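Side-chain contacts in DNA polymerase III beta subunit (Streptococcus pyogenes, PDB 2AVT), which probably forms a dimeric ring that encircles DNA and slides along it, holding the replicative polymerase on its template: residues I6-T9 / L10-A14; N267-S270 / L271-M275. All blocks are in the same frame, centred on the assembly; numbering follows the deposited sequence.

Contact 1 of 2, residues I6-T9 / L10-A14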
loop_
_atom_site.group_PDB
_atom_site.type_symbol
_atom_site.label_atom_id
_atom_site.label_comp_id
_atom_site.label_asym_id
_atom_site.label_seq_id
_atom_site.Cartn_x
_atom_site.Cartn_y
_atom_site.Cartn_z
ATOM N N ILE A 6 -25.807 -3.579 -17.843
ATOM C CA ILE A 6 -24.786 -4.567 -17.579
ATOM C C ILE A 6 -24.686 -4.868 -16.107
ATOM O O ILE A 6 -25.092 -4.062 -15.269
ATOM C CB ILE A 6 -23.409 -4.056 -18.091
ATOM C CG1 ILE A 6 -22.370 -5.174 -18.055
ATOM C CG2 ILE A 6 -22.924 -2.896 -17.225
ATOM C CD1 ILE A 6 -21.078 -4.802 -18.770
ATOM N N ASN A 7 -24.149 -6.044 -15.801
ATOM C CA ASN A 7 -23.942 -6.473 -14.427
ATOM C C ASN A 7 -22.760 -5.643 -13.908
ATOM O O ASN A 7 -21.722 -5.563 -14.571
ATOM C CB ASN A 7 -23.610 -7.968 -14.408
ATOM C CG ASN A 7 -23.187 -8.459 -13.041
ATOM O OD1 ASN A 7 -22.084 -8.173 -12.584
ATOM N ND2 ASN A 7 -24.069 -9.201 -12.377
ATOM N N ARG A 8 -22.921 -5.029 -12.735
ATOM C CA ARG A 8 -21.886 -4.172 -12.142
ATOM C C ARG A 8 -20.545 -4.875 -11.914
ATOM O O ARG A 8 -19.484 -4.363 -12.292
ATOM C CB ARG A 8 -22.401 -3.586 -10.812
ATOM C CG ARG A 8 -21.517 -2.507 -10.177
ATOM C CD ARG A 8 -22.039 -2.137 -8.771
ATOM N NE ARG A 8 -22.130 -3.341 -7.944
ATOM C CZ ARG A 8 -22.763 -3.432 -6.777
ATOM N NH1 ARG A 8 -23.382 -2.377 -6.257
ATOM N NH2 ARG A 8 -22.796 -4.601 -6.142
ATOM N N THR A 9 -20.583 -6.036 -11.279
ATOM C CA THR A 9 -19.361 -6.783 -11.016
ATOM C C THR A 9 -18.621 -7.139 -12.308
ATOM O O THR A 9 -17.403 -7.017 -12.382
ATOM C CB THR A 9 -19.664 -8.058 -10.199
ATOM O OG1 THR A 9 -19.887 -7.690 -8.833
ATOM C CG2 THR A 9 -18.510 -9.040 -10.271
ATOM N N LEU A 10 -19.358 -7.564 -13.329
ATOM C CA LEU A 10 -18.742 -7.914 -14.612
ATOM C C LEU A 10 -18.060 -6.681 -15.228
ATOM O O LEU A 10 -16.915 -6.741 -15.677
ATOM C CB LEU A 10 -19.808 -8.429 -15.585
ATOM C CG LEU A 10 -19.392 -8.737 -17.032
ATOM C CD1 LEU A 10 -18.740 -10.110 -17.098
ATOM C CD2 LEU A 10 -20.622 -8.716 -17.931
ATOM N N PHE A 11 -18.788 -5.570 -15.251
ATOM C CA PHE A 11 -18.296 -4.317 -15.816
ATOM C C PHE A 11 -17.003 -3.874 -15.139
ATOM O O PHE A 11 -16.024 -3.555 -15.813
ATOM C CB PHE A 11 -19.372 -3.232 -15.665
ATOM C CG PHE A 11 -19.210 -2.062 -16.602
ATOM C CD1 PHE A 11 -18.400 -2.150 -17.720
ATOM C CD2 PHE A 11 -19.911 -0.885 -16.385
ATOM C CE1 PHE A 11 -18.292 -1.090 -18.609
ATOM C CE2 PHE A 11 -19.810 0.174 -17.268
ATOM C CZ PHE A 11 -18.996 0.069 -18.387
ATOM N N ILE A 12 -17.007 -3.860 -13.810
ATOM C CA ILE A 12 -15.843 -3.448 -13.032
ATOM C C ILE A 12 -14.606 -4.287 -13.353
ATOM O O ILE A 12 -13.527 -3.742 -13.570
ATOM C CB ILE A 12 -16.128 -3.528 -11.509
ATOM C CG1 ILE A 12 -17.131 -2.434 -11.124
ATOM C CG2 ILE A 12 -14.832 -3.355 -10.713
ATOM C CD1 ILE A 12 -17.558 -2.475 -9.667
ATOM N N HIS A 13 -14.761 -5.608 -13.397
ATOM C CA HIS A 13 -13.621 -6.476 -13.701
ATOM C C HIS A 13 -12.994 -6.135 -15.050
ATOM O O HIS A 13 -11.779 -6.002 -15.150
ATOM C CB HIS A 13 -14.041 -7.947 -13.674
ATOM C CG HIS A 13 -14.281 -8.478 -12.292
ATOM N ND1 HIS A 13 -13.354 -8.353 -11.277
ATOM C CD2 HIS A 13 -15.336 -9.137 -11.757
ATOM C CE1 HIS A 13 -13.830 -8.910 -10.177
ATOM N NE2 HIS A 13 -15.030 -9.394 -10.442
ATOM N N ALA A 14 -13.822 -5.976 -16.077
ATOM C CA ALA A 14 -13.331 -5.645 -17.413
ATOM C C ALA A 14 -12.706 -4.243 -17.476
ATOM O O ALA A 14 -11.747 -4.020 -18.209
ATOM C CB ALA A 14 -14.471 -5.749 -18.430
#
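Asn7 and Phe11 set the first full turn of helix 8-18: Phe11 N donates to Asn7 O at 3.0 Å. The i to i+4 pattern goes on with Ile12 N to Arg8 O at 2.9 Å and His13 N to Thr9 O at 3.2 Å, so the helical bonds are regular from the moment strand 3-7 ends. Asn7 is the N-cap. Its side chain caps the helix through OD1, which accepts from Leu10 N at 2.9 Å. That bond is fairly straight, with an N-H...O angle of 162°, and the donor is tilted 17° from the plane of the amide carbonyl. A chi1 of 172° directs CG away from Asn7 N and lets OD1 reach over the first turn to the Leu10 amide.

The apolar counterpart of this cap is a hydrophobic staple, in which the residue before the N-cap meets the residue four places after the N-cap, here Ile6 and Phe11. A strand of the five-stranded antiparallel sheet in the N-terminal domain passes directly into a helix, and Ile6 CG2 approaches Phe11 CD2 to 3.7 Å, with the two side chains crossing at about a right angle. Ile6 also meets Leu10, CG1 to CD2 at 4.0 Å. Ile58 of strand 52-59 touches Ile6, Leu10 and Phe11 alike, while Ile86 of helix 79-88 packs on Phe11 and Ile12.

Farther round the helix, side chains one turn apart run side by side. Arg8 lays its aliphatic CG 4.0 Å from Ile12 CD1, whereas its guanidinium reaches elsewhere, NH1 bonding to Leu89 O. On the exposed flank, Thr9 presents its methyl rather than its hydroxyl to the imidazole, CG2 lying 3.5 Å from His13 NE2.

Contact 2 of 2, residues N267-S270 / L271-M275; sequences NTQS and LRHAM
The imidazole of His273 has Gln269 O over one face, 3.4 Å above the ring plane and displaced toward the rim. Both residues lie in the first turns of helix 268-282 of the C-terminal domain, which follows strand 262-267 directly, with Asn267 at the N-cap. Gln269 also reaches the ring with its side chain: CG lies 3.4 Å from His273 NE2, and the amide plane is turned only 19° from that of the imidazole. On the other ring nitrogen, ND1 is hydrogen-bonded to Glu276 OE1, which helps to fix the rotation of the ring. The guanidinium of Arg272 stands differently, its plane 80° from the Gln269 amide. Its NH2 comes within 3.8 Å of Gln269 CG, a plain van der Waals approach, while NH1 makes a salt bridge to Glu276 OE2. The Glu276 carboxylate thus holds the imidazole and the guanidinium, one through each oxygen.

The i to i+4 bonds are already present here: His273 N donates to Gln269 O at 3.0 Å, so the carbonyl oxygen that lies over the ring also carries the bond to that residue's own backbone. Ala274 N likewise reaches Ser270 O at 3.0 Å. On the buried side, Leu271 packs on Leu338 of helix 331-339 and Ile348 of strand 345-350, and Thr268 OG1 bonds to Ser343 O.

With chi1 at 70°, Ser270 OG sits between its own N and carbonyl carbon, turned back toward the start of the helix. There Asn267 O takes two donors, Leu271 N at 3.2 Å and Ser270 OG, also at 3.2 Å.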
loop_
_atom_site.group_PDB
_atom_site.type_symbol
_atom_site.label_atom_id
_atom_site.label_comp_id
_atom_site.label_asym_id
_atom_site.label_seq_id
_atom_site.Cartn_x
_atom_site.Cartn_y
_atom_site.Cartn_z
ATOM N N ASN A 267 19.758 -24.784 -1.412
ATOM C CA ASN A 267 18.312 -24.789 -1.303
ATOM C C ASN A 267 17.993 -23.360 -1.761
ATOM O O ASN A 267 18.479 -22.391 -1.170
ATOM C CB ASN A 267 17.901 -24.986 0.153
ATOM C CG ASN A 267 16.418 -24.817 0.363
ATOM O OD1 ASN A 267 15.714 -25.771 0.686
ATOM N ND2 ASN A 267 15.929 -23.596 0.177
ATOM N N THR A 268 17.208 -23.228 -2.823
ATOM C CA THR A 268 16.871 -21.917 -3.370
ATOM C C THR A 268 16.450 -20.865 -2.338
ATOM O O THR A 268 17.003 -19.762 -2.305
ATOM C CB THR A 268 15.760 -22.042 -4.425
ATOM O OG1 THR A 268 16.199 -22.913 -5.470
ATOM C CG2 THR A 268 15.427 -20.686 -5.017
ATOM N N GLN A 269 15.488 -21.219 -1.491
ATOM C CA GLN A 269 14.966 -20.301 -0.484
ATOM C C GLN A 269 15.929 -19.898 0.633
ATOM O O GLN A 269 16.036 -18.715 0.954
ATOM C CB GLN A 269 13.695 -20.879 0.139
ATOM C CG GLN A 269 12.966 -19.904 1.061
ATOM C CD GLN A 269 11.662 -20.462 1.601
ATOM O OE1 GLN A 269 11.652 -21.360 2.443
ATOM N NE2 GLN A 269 10.548 -19.932 1.108
ATOM N N SER A 270 16.620 -20.865 1.229
ATOM C CA SER A 270 17.546 -20.555 2.313
ATOM C C SER A 270 18.667 -19.636 1.842
ATOM O O SER A 270 19.107 -18.761 2.585
ATOM C CB SER A 270 18.137 -21.838 2.915
ATOM O OG SER A 270 19.031 -22.476 2.023
ATOM N N LEU A 271 19.124 -19.829 0.608
ATOM C CA LEU A 271 20.191 -18.992 0.064
ATOM C C LEU A 271 19.689 -17.570 -0.171
ATOM O O LEU A 271 20.431 -16.592 0.004
ATOM C CB LEU A 271 20.717 -19.569 -1.253
ATOM C CG LEU A 271 21.840 -18.736 -1.882
ATOM C CD1 LEU A 271 22.968 -18.569 -0.866
ATOM C CD2 LEU A 271 22.356 -19.408 -3.152
ATOM N N ARG A 272 18.427 -17.457 -0.577
ATOM C CA ARG A 272 17.830 -16.150 -0.820
ATOM C C ARG A 272 17.741 -15.401 0.504
ATOM O O ARG A 272 18.070 -14.218 0.573
ATOM C CB ARG A 272 16.434 -16.299 -1.439
ATOM C CG ARG A 272 15.749 -14.969 -1.775
ATOM C CD ARG A 272 14.535 -15.166 -2.680
ATOM N NE ARG A 272 13.529 -16.040 -2.078
ATOM C CZ ARG A 272 12.793 -15.716 -1.021
ATOM N NH1 ARG A 272 12.938 -14.531 -0.437
ATOM N NH2 ARG A 272 11.907 -16.583 -0.542
ATOM N N HIS A 273 17.312 -16.099 1.554
ATOM C CA HIS A 273 17.190 -15.492 2.874
ATOM C C HIS A 273 18.545 -15.008 3.380
ATOM O O HIS A 273 18.648 -13.936 3.982
ATOM C CB HIS A 273 16.597 -16.485 3.885
ATOM C CG HIS A 273 15.150 -16.800 3.656
ATOM N ND1 HIS A 273 14.303 -15.954 2.972
ATOM C CD2 HIS A 273 14.394 -17.850 4.052
ATOM C CE1 HIS A 273 13.086 -16.471 2.955
ATOM N NE2 HIS A 273 13.114 -17.622 3.602
ATOM N N ALA A 274 19.583 -15.801 3.134
ATOM C CA ALA A 274 20.932 -15.448 3.563
ATOM C C ALA A 274 21.379 -14.177 2.857
ATOM O O ALA A 274 21.893 -13.254 3.488
ATOM C CB ALA A 274 21.894 -16.584 3.247
ATOM N N MET A 275 21.172 -14.136 1.547
ATOM C CA MET A 275 21.555 -12.986 0.745
ATOM C C MET A 275 20.753 -11.734 1.093
ATOM O O MET A 275 21.242 -10.615 0.926
ATOM C CB MET A 275 21.389 -13.304 -0.740
ATOM C CG MET A 275 22.296 -14.414 -1.231
ATOM S SD MET A 275 24.032 -14.047 -0.923
ATOM C CE MET A 275 24.307 -14.982 0.576
#

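Contact 1 comes first along the chain, in the N-terminal domain, and contact 2 much later, in the C-terminal domain. Their centres are 42 Å apart and their nearest atoms about 29 Å, so they do not touch. They share no sheet: strand 3-7 belongs to a five-stranded antiparallel sheet, and strand 262-267 to one that continues into strands of the central domain such as 164-170. Both nonetheless mark the same kind of junction, a strand passing straight into a helix with an asparagine at the N-cap. This likeness is consistent with the related domains of this family being repeats of one fold, whose helices typically line the DNA-facing side of the ring.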